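Local coordinates for protein BolA (PDB 3TR3) that is a BolA/IbaG-family homologue from Coxiella burnetii, probably stress-induced, whose precise function is not established, at residues B[52-55]-B[56-60]. Sequence-based numbering, arbitrary orientation.
Sequences RLVY and NALGS
The amide of Leu-58 is shared by two carbonyls: its N lies 3.1 Å from Val-54 O and 3.3 Å from Tyr-55 O, both weak hydrogen bonds. The two preceding amides of helix 47-57 are held soundly, each by the carbonyl four residues back: Ala-57 N donates to Leu-53 O at 2.8 Å, nearly straight at 164°, and Asn-56 N donates to Arg-52 O. Past the shared amide the turn tightens, with Gly-59 N bonding back to Asn-56 O at 3.0 Å. Gly-59 then takes a positive phi of 50°, a value glycine readily adopts, and the chain turns into helix 59-65. This is a helix-to-helix junction within the BolA-like domain, turned at a glycine.

Side chains add little across this stretch. Ala-57 CB rests beside two carbonyls, 3.3 Å from Leu-53 O and 3.4 Å from Val-54 O, and Asn-56 CB lies 3.2 Å from Arg-52 O. On the buried side Val-54 CG1 meets Leu-58 CD1 loosely at 4.5 Å. Tyr-55 sends its ring off the helix, and its OH hydrogen-bonds to Leu-69 O on strand 68-74. Val-54 and Leu-58 face inward, packing against Ile-14 of helix 7-17 and, respectively, Leu-71 and Leu-69 of strand 68-74, so the junction of the two helices lies against both helix 7-17 and strand 68-74.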
# COMPACT_ATOMS: atom_id res chain seq x y z
N ARG B 52 -10.77 -14.77 6.72
CA ARG B 52 -10.91 -14.93 8.16
C ARG B 52 -9.60 -14.77 8.93
O ARG B 52 -9.58 -14.19 10.02
CB ARG B 52 -11.60 -16.24 8.50
CG ARG B 52 -13.05 -16.17 8.19
CD ARG B 52 -13.68 -17.51 8.24
NE ARG B 52 -15.13 -17.38 8.22
CZ ARG B 52 -15.98 -18.40 8.34
NH1 ARG B 52 -15.52 -19.65 8.48
NH2 ARG B 52 -17.29 -18.17 8.31
N LEU B 53 -8.51 -15.28 8.36
CA LEU B 53 -7.21 -15.09 8.99
C LEU B 53 -6.92 -13.59 9.19
O LEU B 53 -6.38 -13.18 10.23
CB LEU B 53 -6.11 -15.75 8.18
CG LEU B 53 -5.89 -17.23 8.46
CD1 LEU B 53 -4.78 -17.84 7.57
CD2 LEU B 53 -5.61 -17.46 9.97
N VAL B 54 -7.29 -12.78 8.18
CA VAL B 54 -7.03 -11.36 8.21
C VAL B 54 -7.92 -10.66 9.26
O VAL B 54 -7.41 -9.88 10.08
CB VAL B 54 -7.19 -10.71 6.80
CG1 VAL B 54 -7.15 -9.20 6.92
CG2 VAL B 54 -6.10 -11.21 5.82
N TYR B 55 -9.22 -10.97 9.26
CA TYR B 55 -10.12 -10.42 10.26
C TYR B 55 -9.68 -10.83 11.66
O TYR B 55 -9.84 -10.07 12.61
CB TYR B 55 -11.55 -10.89 10.05
CG TYR B 55 -12.17 -10.47 8.75
CD1 TYR B 55 -11.90 -9.21 8.23
CD2 TYR B 55 -13.04 -11.31 8.04
CE1 TYR B 55 -12.46 -8.79 7.03
CE2 TYR B 55 -13.61 -10.90 6.83
CZ TYR B 55 -13.31 -9.63 6.33
OH TYR B 55 -13.87 -9.15 5.13
N ASN B 56 -9.18 -12.05 11.79
CA ASN B 56 -8.73 -12.54 13.09
C ASN B 56 -7.44 -11.85 13.56
O ASN B 56 -7.31 -11.51 14.73
CB ASN B 56 -8.58 -14.07 13.04
CG ASN B 56 -8.17 -14.67 14.37
OD1 ASN B 56 -6.97 -14.80 14.64
ND2 ASN B 56 -9.16 -15.04 15.20
N ALA B 57 -6.50 -11.67 12.63
CA ALA B 57 -5.32 -10.85 12.84
C ALA B 57 -5.64 -9.40 13.30
O ALA B 57 -4.83 -8.80 13.98
CB ALA B 57 -4.45 -10.82 11.57
N LEU B 58 -6.79 -8.84 12.93
CA LEU B 58 -7.14 -7.46 13.31
C LEU B 58 -7.76 -7.42 14.70
O LEU B 58 -7.95 -6.33 15.27
CB LEU B 58 -8.07 -6.80 12.29
CG LEU B 58 -7.45 -6.32 10.98
CD1 LEU B 58 -8.50 -6.16 9.92
CD2 LEU B 58 -6.69 -5.00 11.17
N GLY B 59 -8.07 -8.60 15.22
CA GLY B 59 -8.54 -8.77 16.58
C GLY B 59 -9.67 -7.85 16.97
O GLY B 59 -10.70 -7.82 16.30
N SER B 60 -9.47 -7.08 18.03
CA SER B 60 -10.50 -6.21 18.55
C SER B 60 -10.74 -4.97 17.67
O SER B 60 -11.80 -4.35 17.76
CB SER B 60 -10.15 -5.81 19.99
OG SER B 60 -9.07 -4.91 20.01